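Local coordinates for glycosyl hydrolase family 62 protein (Coprinopsis cinerea, PDB 5B6T) that probably releases alpha-L-arabinofuranosyl side groups from arabinoxylan by hydrolysis, as a five-bladed beta-propeller glycoside hydrolase of family 62, at residues A[97-105]-A[140-148]; A[32-41]-A[111-119]. All blocks are in the same frame, centred on the assembly; numbering follows the deposited sequence.

Contact 1: A[97-105]-A[140-148]. With GOL (glycerol), chain E.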
loop_
_atom_site.group_PDB
_atom_site.type_symbol
_atom_site.label_atom_id
_atom_site.label_comp_id
_atom_site.label_asym_id
_atom_site.label_seq_id
_atom_site.Cartn_x
_atom_site.Cartn_y
_atom_site.Cartn_z
ATOM N N LEU A 97 7.278 8.938 -5.432
ATOM C CA LEU A 97 7.321 7.889 -4.410
ATOM C C LEU A 97 6.866 8.569 -3.108
ATOM O O LEU A 97 7.560 9.465 -2.601
ATOM C CB LEU A 97 8.741 7.337 -4.251
ATOM C CG LEU A 97 8.858 6.059 -3.427
ATOM C CD1 LEU A 97 8.174 4.864 -4.114
ATOM C CD2 LEU A 97 10.319 5.726 -3.110
ATOM N N VAL A 98 5.671 8.189 -2.674
ATOM C CA VAL A 98 5.009 8.710 -1.504
ATOM C C VAL A 98 5.256 7.738 -0.360
ATOM O O VAL A 98 5.258 6.518 -0.563
ATOM C CB VAL A 98 3.506 8.902 -1.793
ATOM C CG1 VAL A 98 2.711 9.172 -0.520
ATOM C CG2 VAL A 98 3.328 10.020 -2.780
ATOM N N TYR A 99 5.518 8.264 0.826
ATOM C CA TYR A 99 5.836 7.441 2.008
ATOM C C TYR A 99 5.728 8.316 3.262
ATOM O O TYR A 99 5.417 9.525 3.163
ATOM C CB TYR A 99 7.250 6.821 1.891
ATOM C CG TYR A 99 8.318 7.855 1.561
ATOM C CD1 TYR A 99 8.640 8.139 0.249
ATOM C CD2 TYR A 99 9.043 8.501 2.562
ATOM C CE1 TYR A 99 9.586 9.080 -0.072
ATOM C CE2 TYR A 99 10.015 9.436 2.247
ATOM C CZ TYR A 99 10.300 9.714 0.920
ATOM O OH TYR A 99 11.243 10.668 0.572
ATOM N N GLN A 100 5.989 7.711 4.417
ATOM C CA GLN A 100 5.960 8.467 5.679
ATOM C C GLN A 100 7.366 8.566 6.249
ATOM O O GLN A 100 8.196 7.660 6.106
ATOM C CB GLN A 100 5.035 7.775 6.684
ATOM C CG GLN A 100 5.569 6.444 7.201
ATOM C CD GLN A 100 4.535 5.347 7.334
ATOM O OE1 GLN A 100 3.575 5.269 6.587
ATOM N NE2 GLN A 100 4.739 4.487 8.289
ATOM N N ASN A 101 7.636 9.689 6.894
ATOM C CA ASN A 101 8.896 9.930 7.561
ATOM C C ASN A 101 8.672 10.588 8.923
ATOM O O ASN A 101 9.604 11.206 9.462
ATOM C CB ASN A 101 9.810 10.813 6.700
ATOM C CG ASN A 101 9.317 12.238 6.587
ATOM O OD1 ASN A 101 8.143 12.538 6.846
ATOM N ND2 ASN A 101 10.218 13.122 6.168
ATOM N N GLY A 102 7.477 10.446 9.471
ATOM C CA GLY A 102 7.000 11.267 10.602
ATOM C C GLY A 102 5.979 12.319 10.147
ATOM O O GLY A 102 5.082 12.747 10.918
ATOM N N ASN A 103 6.110 12.709 8.880
ATOM C CA ASN A 103 5.139 13.524 8.152
ATOM C C ASN A 103 4.681 12.690 6.934
ATOM O O ASN A 103 5.099 11.529 6.776
ATOM C CB ASN A 103 5.830 14.844 7.759
ATOM C CG ASN A 103 4.863 15.979 7.450
ATOM O OD1 ASN A 103 3.740 15.813 6.941
ATOM N ND2 ASN A 103 5.348 17.183 7.681
ATOM N N ALA A 104 3.814 13.246 6.118
ATOM C CA ALA A 104 3.472 12.688 4.813
ATOM C C ALA A 104 4.485 13.212 3.816
ATOM O O ALA A 104 4.577 14.417 3.607
ATOM C CB ALA A 104 2.061 13.117 4.423
ATOM N N ALA A 105 5.267 12.313 3.226
ATOM C CA ALA A 105 6.438 12.688 2.429
ATOM C C ALA A 105 6.433 12.153 1.017
ATOM O O ALA A 105 5.652 11.236 0.658
ATOM C CB ALA A 105 7.700 12.247 3.137
ATOM N N HIS A 140 -0.388 6.209 15.278
ATOM C CA HIS A 140 0.748 6.602 14.450
ATOM C C HIS A 140 0.213 7.044 13.112
ATOM O O HIS A 140 -0.705 6.423 12.606
ATOM C CB HIS A 140 1.664 5.402 14.230
ATOM C CG HIS A 140 2.188 4.844 15.504
ATOM N ND1 HIS A 140 3.322 5.342 16.107
ATOM C CD2 HIS A 140 1.713 3.870 16.315
ATOM C CE1 HIS A 140 3.510 4.707 17.255
ATOM N NE2 HIS A 140 2.572 3.783 17.382
ATOM N N TRP A 141 0.739 8.135 12.579
ATOM C CA TRP A 141 0.323 8.678 11.308
ATOM C C TRP A 141 1.061 7.952 10.182
ATOM O O TRP A 141 2.278 8.155 9.982
ATOM C CB TRP A 141 0.595 10.168 11.295
ATOM C CG TRP A 141 0.060 10.876 10.112
ATOM C CD1 TRP A 141 -1.023 10.544 9.354
ATOM C CD2 TRP A 141 0.515 12.125 9.617
ATOM N NE1 TRP A 141 -1.241 11.480 8.386
ATOM C CE2 TRP A 141 -0.300 12.467 8.516
ATOM C CE3 TRP A 141 1.558 12.983 9.971
ATOM C CZ2 TRP A 141 -0.099 13.627 7.785
ATOM C CZ3 TRP A 141 1.751 14.132 9.236
ATOM C CH2 TRP A 141 0.920 14.451 8.165
ATOM N N VAL A 142 0.318 7.109 9.446
ATOM C CA VAL A 142 0.922 6.141 8.558
ATOM C C VAL A 142 0.151 5.970 7.255
ATOM O O VAL A 142 -0.988 6.368 7.138
ATOM C CB VAL A 142 1.085 4.752 9.250
ATOM C CG1 VAL A 142 2.017 4.888 10.453
ATOM C CG2 VAL A 142 -0.246 4.080 9.604
ATOM N N ASP A 143 0.846 5.364 6.287
ATOM C CA ASP A 143 0.237 4.761 5.086
ATOM C C ASP A 143 -0.422 5.785 4.177
ATOM O O ASP A 143 -1.658 5.843 4.025
ATOM C CB ASP A 143 -0.686 3.595 5.488
ATOM C CG ASP A 143 0.057 2.535 6.267
ATOM O OD1 ASP A 143 1.296 2.466 6.138
ATOM O OD2 ASP A 143 -0.573 1.733 6.990
ATOM N N MET A 144 0.453 6.586 3.594
ATOM C CA MET A 144 0.088 7.733 2.774
ATOM C C MET A 144 -0.213 7.264 1.363
ATOM O O MET A 144 0.603 6.548 0.764
ATOM C CB MET A 144 1.265 8.719 2.750
ATOM C CG MET A 144 1.861 9.017 4.110
ATOM S SD MET A 144 0.682 9.786 5.223
ATOM C CE MET A 144 1.613 9.732 6.764
ATOM N N TRP A 145 -1.357 7.693 0.828
ATOM C CA TRP A 145 -1.808 7.233 -0.485
ATOM C C TRP A 145 -2.410 8.357 -1.308
ATOM O O TRP A 145 -3.384 9.006 -0.864
ATOM C CB TRP A 145 -2.836 6.111 -0.282
ATOM C CG TRP A 145 -3.357 5.546 -1.568
ATOM C CD1 TRP A 145 -4.383 6.039 -2.343
ATOM C CD2 TRP A 145 -2.902 4.372 -2.225
ATOM N NE1 TRP A 145 -4.543 5.265 -3.445
ATOM C CE2 TRP A 145 -3.665 4.216 -3.397
ATOM C CE3 TRP A 145 -1.922 3.429 -1.937
ATOM C CZ2 TRP A 145 -3.452 3.157 -4.297
ATOM C CZ3 TRP A 145 -1.708 2.408 -2.826
ATOM C CH2 TRP A 145 -2.485 2.261 -3.977
ATOM N N VAL A 146 -1.882 8.560 -2.511
ATOM C CA VAL A 146 -2.388 9.544 -3.469
ATOM C C VAL A 146 -3.209 8.871 -4.557
ATOM O O VAL A 146 -2.827 7.839 -5.098
ATOM C CB VAL A 146 -1.217 10.344 -4.105
ATOM C CG1 VAL A 146 -1.704 11.184 -5.290
ATOM C CG2 VAL A 146 -0.495 11.195 -3.076
ATOM N N ILE A 147 -4.333 9.500 -4.894
ATOM C CA ILE A 147 -5.088 9.192 -6.116
ATOM C C ILE A 147 -5.660 10.499 -6.650
ATOM O O ILE A 147 -6.189 11.319 -5.890
ATOM C CB ILE A 147 -6.165 8.101 -5.903
ATOM C CG1 ILE A 147 -6.978 7.876 -7.180
ATOM C CG2 ILE A 147 -7.090 8.397 -4.716
ATOM C CD1 ILE A 147 -7.866 6.669 -7.143
ATOM N N CYS A 148 -5.570 10.675 -7.973
ATOM C CA CYS A 148 -6.075 11.864 -8.649
ATOM C C CYS A 148 -7.160 11.487 -9.648
ATOM O O CYS A 148 -7.140 10.403 -10.221
ATOM C CB CYS A 148 -4.947 12.566 -9.402
ATOM S SG CYS A 148 -3.479 12.849 -8.383
HETATM C C1 GOL E . 3.394 0.766 7.762
HETATM O O1 GOL E . 2.986 2.079 8.134
HETATM C C2 GOL E . 3.934 0.206 9.029
HETATM O O2 GOL E . 3.066 -0.861 9.470
HETATM C C3 GOL E . 5.409 -0.075 8.792
HETATM O O3 GOL E . 5.625 -1.319 8.140
HETATM O O HOH W 1 3.220 5.912 3.852
#
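Gln-100 reaches Asp-143 through a folded side chain: CG sits between its backbone N and carbonyl carbon (chi1 69°) and the chain bends again at chi2, which brings the amide to the start of strand 142-148. Met-144, bent at its own chi2 (-62°), turns its thioether back toward the hairpin 97-105. The amide works at both ends. Gln-100 OE1 accepts from Asp-143 N at 2.7 Å in a virtually straight bond (178° at the hydrogen), the donor tilted out of the carbonyl plane, and a water bound by Met-144 N lies 2.8 Å from the same OE1. Gln-100 NE2 donates to glycerol O1 at 3.0 Å, and that hydroxyl donates in turn to Asp-143 OD1 at 2.6 Å. NE2 also pairs with Tyr-80, while Lys-27 and Asp-28 hold the glycerol too. Behind this polar patch the contact is apolar. Met-144 SD lies 3.7 Å from Ala-104 CB, and its CE covers a rim of the Trp-141 ring on one face. The side chains of Val-98 and Met-144 cross at about a right angle, with Val-98 CG1 3.6 Å from Met-144 CB, and Val-98 CG2 meets Val-146 CG2. Asn-103 OD1, already in use by Ala-104 N, comes within 3.4 Å of Trp-141 CH2; the indole NE1 bonds to Ser-157. The strands run nearly antiparallel but belong to neighbouring propeller blades, bridged by side chains. Asp-143 N and Tyr-80 probably fix the amide's rotation, beside a pocket holding a glycerol, probably from the crystallisation liquor.

Contact 2: A[32-41]-A[111-119]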
loop_
_atom_site.group_PDB
_atom_site.type_symbol
_atom_site.label_atom_id
_atom_site.label_comp_id
_atom_site.label_asym_id
_atom_site.label_seq_id
_atom_site.Cartn_x
_atom_site.Cartn_y
_atom_site.Cartn_z
ATOM N N VAL A 32 4.446 -1.559 -9.771
ATOM C CA VAL A 32 4.065 -1.252 -11.156
ATOM C C VAL A 32 4.862 -2.119 -12.120
ATOM O O VAL A 32 6.001 -2.506 -11.842
ATOM C CB VAL A 32 4.269 0.236 -11.533
ATOM C CG1 VAL A 32 3.325 1.123 -10.739
ATOM C CG2 VAL A 32 5.700 0.713 -11.359
ATOM N N TYR A 33 4.220 -2.407 -13.253
ATOM C CA TYR A 33 4.872 -3.069 -14.389
ATOM C C TYR A 33 5.142 -2.013 -15.438
ATOM O O TYR A 33 4.227 -1.319 -15.872
ATOM C CB TYR A 33 3.986 -4.157 -14.964
ATOM C CG TYR A 33 4.709 -5.067 -15.954
ATOM C CD1 TYR A 33 5.569 -6.049 -15.507
ATOM C CD2 TYR A 33 4.504 -4.946 -17.330
ATOM C CE1 TYR A 33 6.212 -6.899 -16.390
ATOM C CE2 TYR A 33 5.164 -5.766 -18.224
ATOM C CZ TYR A 33 5.998 -6.754 -17.758
ATOM O OH TYR A 33 6.619 -7.619 -18.654
ATOM N N HIS A 34 6.409 -1.861 -15.806
ATOM C CA HIS A 34 6.814 -0.791 -16.722
ATOM C C HIS A 34 7.984 -1.259 -17.547
ATOM O O HIS A 34 8.979 -1.796 -17.007
ATOM C CB HIS A 34 7.191 0.469 -15.937
ATOM C CG HIS A 34 7.830 1.542 -16.758
ATOM N ND1 HIS A 34 7.107 2.353 -17.587
ATOM C CD2 HIS A 34 9.119 1.926 -16.884
ATOM C CE1 HIS A 34 7.913 3.215 -18.181
ATOM N NE2 HIS A 34 9.141 2.971 -17.781
ATOM N N ASP A 35 7.852 -1.066 -18.855
ATOM C CA ASP A 35 8.862 -1.502 -19.808
ATOM C C ASP A 35 9.416 -2.892 -19.539
ATOM O O ASP A 35 10.611 -3.099 -19.428
ATOM C CB ASP A 35 9.953 -0.444 -19.877
ATOM C CG ASP A 35 9.500 0.774 -20.653
ATOM O OD1 ASP A 35 8.393 0.717 -21.254
ATOM O OD2 ASP A 35 10.235 1.778 -20.665
ATOM N N GLY A 36 8.507 -3.851 -19.430
ATOM C CA GLY A 36 8.848 -5.244 -19.371
ATOM C C GLY A 36 9.350 -5.792 -18.058
ATOM O O GLY A 36 9.839 -6.920 -18.004
ATOM N N ARG A 37 9.254 -4.999 -16.997
ATOM C CA ARG A 37 9.718 -5.401 -15.692
ATOM C C ARG A 37 8.755 -4.975 -14.607
ATOM O O ARG A 37 8.074 -3.940 -14.721
ATOM C CB ARG A 37 11.085 -4.757 -15.355
ATOM C CG ARG A 37 12.230 -5.039 -16.304
ATOM C CD ARG A 37 13.482 -4.318 -15.837
ATOM N NE ARG A 37 14.083 -4.926 -14.653
ATOM C CZ ARG A 37 14.778 -6.075 -14.652
ATOM N NH1 ARG A 37 14.957 -6.759 -15.769
ATOM N NH2 ARG A 37 15.296 -6.530 -13.525
ATOM N N TRP A 38 8.745 -5.762 -13.542
ATOM C CA TRP A 38 8.109 -5.378 -12.291
ATOM C C TRP A 38 9.036 -4.468 -11.520
ATOM O O TRP A 38 10.243 -4.711 -11.446
ATOM C CB TRP A 38 7.806 -6.630 -11.462
ATOM C CG TRP A 38 6.776 -7.478 -12.149
ATOM C CD1 TRP A 38 6.978 -8.608 -12.870
ATOM C CD2 TRP A 38 5.373 -7.204 -12.202
ATOM N NE1 TRP A 38 5.763 -9.079 -13.365
ATOM C CE2 TRP A 38 4.767 -8.222 -12.975
ATOM C CE3 TRP A 38 4.573 -6.170 -11.700
ATOM C CZ2 TRP A 38 3.396 -8.238 -13.246
ATOM C CZ3 TRP A 38 3.199 -6.203 -11.963
ATOM C CH2 TRP A 38 2.638 -7.223 -12.731
ATOM N N HIS A 39 8.446 -3.439 -10.924
ATOM C CA HIS A 39 9.167 -2.490 -10.084
ATOM C C HIS A 39 8.448 -2.499 -8.744
ATOM O O HIS A 39 7.315 -2.034 -8.641
ATOM C CB HIS A 39 9.150 -1.089 -10.690
ATOM C CG HIS A 39 9.685 -1.062 -12.076
ATOM N ND1 HIS A 39 11.000 -0.792 -12.377
ATOM C CD2 HIS A 39 9.085 -1.351 -13.252
ATOM C CE1 HIS A 39 11.185 -0.887 -13.683
ATOM N NE2 HIS A 39 10.038 -1.242 -14.237
ATOM N N VAL A 40 9.111 -3.043 -7.732
ATOM C CA VAL A 40 8.520 -3.147 -6.420
ATOM C C VAL A 40 9.297 -2.230 -5.464
ATOM O O VAL A 40 10.542 -2.260 -5.427
ATOM C CB VAL A 40 8.547 -4.598 -5.900
ATOM C CG1 VAL A 40 8.145 -4.701 -4.423
ATOM C CG2 VAL A 40 7.685 -5.513 -6.788
ATOM N N PHE A 41 8.567 -1.432 -4.701
ATOM C CA PHE A 41 9.139 -0.671 -3.587
ATOM C C PHE A 41 8.568 -1.213 -2.311
ATOM O O PHE A 41 7.386 -1.517 -2.256
ATOM C CB PHE A 41 8.780 0.818 -3.731
ATOM C CG PHE A 41 9.346 1.446 -4.962
ATOM C CD1 PHE A 41 8.782 1.232 -6.208
ATOM C CD2 PHE A 41 10.491 2.226 -4.871
ATOM C CE1 PHE A 41 9.363 1.770 -7.352
ATOM C CE2 PHE A 41 11.031 2.801 -6.000
ATOM C CZ PHE A 41 10.457 2.590 -7.231
ATOM N N ASP A 111 12.930 8.871 -13.836
ATOM C CA ASP A 111 13.177 7.521 -14.391
ATOM C C ASP A 111 13.096 6.464 -13.295
ATOM O O ASP A 111 13.991 6.358 -12.470
ATOM C CB ASP A 111 14.560 7.503 -15.056
ATOM C CG ASP A 111 14.918 6.158 -15.653
ATOM O OD1 ASP A 111 14.011 5.297 -15.804
ATOM O OD2 ASP A 111 16.119 6.034 -16.020
ATOM N N ILE A 112 12.021 5.664 -13.323
ATOM C CA ILE A 112 11.826 4.611 -12.325
ATOM C C ILE A 112 12.944 3.572 -12.353
ATOM O O ILE A 112 13.249 2.940 -11.335
ATOM C CB ILE A 112 10.435 3.938 -12.487
ATOM C CG1 ILE A 112 10.084 3.087 -11.246
ATOM C CG2 ILE A 112 10.350 3.105 -13.761
ATOM C CD1 ILE A 112 8.665 2.577 -11.299
ATOM N N ASN A 113 13.580 3.415 -13.513
ATOM C CA ASN A 113 14.744 2.530 -13.654
ATOM C C ASN A 113 16.032 3.053 -13.051
ATOM O O ASN A 113 17.058 2.392 -13.144
ATOM C CB ASN A 113 14.980 2.184 -15.133
ATOM C CG ASN A 113 14.036 1.126 -15.623
ATOM O OD1 ASN A 113 13.225 1.377 -16.497
ATOM N ND2 ASN A 113 14.151 -0.069 -15.067
ATOM N N ASN A 114 15.999 4.252 -12.452
ATOM C CA ASN A 114 17.173 4.813 -11.787
ATOM C C ASN A 114 16.925 4.960 -10.298
ATOM O O ASN A 114 16.648 6.053 -9.821
ATOM C CB ASN A 114 17.559 6.184 -12.383
ATOM C CG ASN A 114 18.860 6.676 -11.830
ATOM O OD1 ASN A 114 19.721 5.854 -11.465
ATOM N ND2 ASN A 114 19.019 7.991 -11.711
ATOM N N PRO A 115 17.093 3.874 -9.531
ATOM C CA PRO A 115 16.799 4.011 -8.109
ATOM C C PRO A 115 17.719 5.009 -7.402
ATOM O O PRO A 115 17.328 5.611 -6.390
ATOM C CB PRO A 115 16.999 2.593 -7.582
ATOM C CG PRO A 115 17.831 1.875 -8.625
ATOM C CD PRO A 115 17.362 2.478 -9.916
ATOM N N ALA A 116 18.914 5.230 -7.934
ATOM C CA ALA A 116 19.829 6.200 -7.333
ATOM C C ALA A 116 19.324 7.637 -7.409
ATOM O O ALA A 116 19.858 8.508 -6.694
ATOM C CB ALA A 116 21.205 6.103 -7.988
ATOM N N GLY A 117 18.300 7.908 -8.233
ATOM C CA GLY A 117 17.791 9.253 -8.518
ATOM C C GLY A 117 16.705 9.784 -7.607
ATOM O O GLY A 117 16.354 10.959 -7.696
ATOM N N TRP A 118 16.169 8.954 -6.719
ATOM C CA TRP A 118 15.078 9.451 -5.858
ATOM C C TRP A 118 15.535 10.567 -4.934
ATOM O O TRP A 118 16.520 10.434 -4.191
ATOM C CB TRP A 118 14.472 8.309 -5.073
ATOM C CG TRP A 118 13.717 7.345 -5.955
ATOM C CD1 TRP A 118 14.130 6.104 -6.374
ATOM C CD2 TRP A 118 12.433 7.555 -6.544
ATOM N NE1 TRP A 118 13.186 5.534 -7.184
ATOM C CE2 TRP A 118 12.126 6.406 -7.307
ATOM C CE3 TRP A 118 11.507 8.593 -6.483
ATOM C CZ2 TRP A 118 10.926 6.281 -8.014
ATOM C CZ3 TRP A 118 10.325 8.483 -7.180
ATOM C CH2 TRP A 118 10.023 7.306 -7.907
ATOM N N THR A 119 14.787 11.666 -4.960
ATOM C CA THR A 119 15.156 12.877 -4.240
ATOM C C THR A 119 15.080 12.719 -2.732
ATOM O O THR A 119 14.393 11.853 -2.201
ATOM C CB THR A 119 14.270 14.067 -4.676
ATOM O OG1 THR A 119 12.867 13.731 -4.522
ATOM C CG2 THR A 119 14.539 14.459 -6.095
HETATM O O HOH W 2 12.063 -1.420 -17.015
#
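Ile-112 is the apolar plug of this contact, its CG1 anti to the backbone N (chi1 -166°) and the chain extended into the hairpin 32-41. Its CD1 touches Val-32 CG2 at 3.5 Å and packs against the CB of His-39, while CG1 comes to the edge of the Phe-41 ring. The other branch makes a CH-pi contact: Ile-112 CG2 stands 4.2 Å from the centroid of the His-39 imidazole, 16° off the ring normal, and also lies 3.6 Å from His-34 CD2. Between aromatics, Phe-41 and the five-membered ring of Trp-118 lie 5.6 Å apart by centroids with planes at 89°, the indole NE1 near the plane of the phenyl at its edge.

The polar contacts gather round His-39. Its NE2 donates in the ring plane to His-34 O at 3.0 Å, and Arg-37 N grips that oxygen from the opposite face of the carbonyl plane; the other nitrogen, ND1, is hydrogen-bonded to Tyr-54. Asn-113 ND2 meets the ring edge 3.4 Å from His-39 CE1, and a water links Asn-113 OD1 to His-34 O. Replacing His-39 by an alanine would probably leave Ile-112 CG2 without the ring face beneath it and Tyr-54 and His-34 O each short of a partner. Held by both nitrogens, the imidazole is probably fixed in rotation, with one face set under Ile-112 CG2 and an edge toward Asn-113; the contact thus joins the loop between strands 104-109 and 122-123 to the first hairpin of the preceding blade.

From the N terminus the chain runs first through the hairpin 32-41, then the hairpin 97-105, the loop segment 111-119 and finally strand 142-148. Contact 2 brings residues 111-119 back to 32-41 across 69 intervening residues; contact 1 closes a shorter loop of 34 residues between 97-105 and 140-148. The segments alternate, so the two closures cross. Both tie neighbouring blades of the propeller: contact 2 joins the blade starting with strand 25-34 to the one starting with 82-89, and contact 1 joins the latter to the blade starting with 142-148. Their centres are about 19 Å apart, yet they meet directly where Leu-97 packs on Phe-41 and Trp-118.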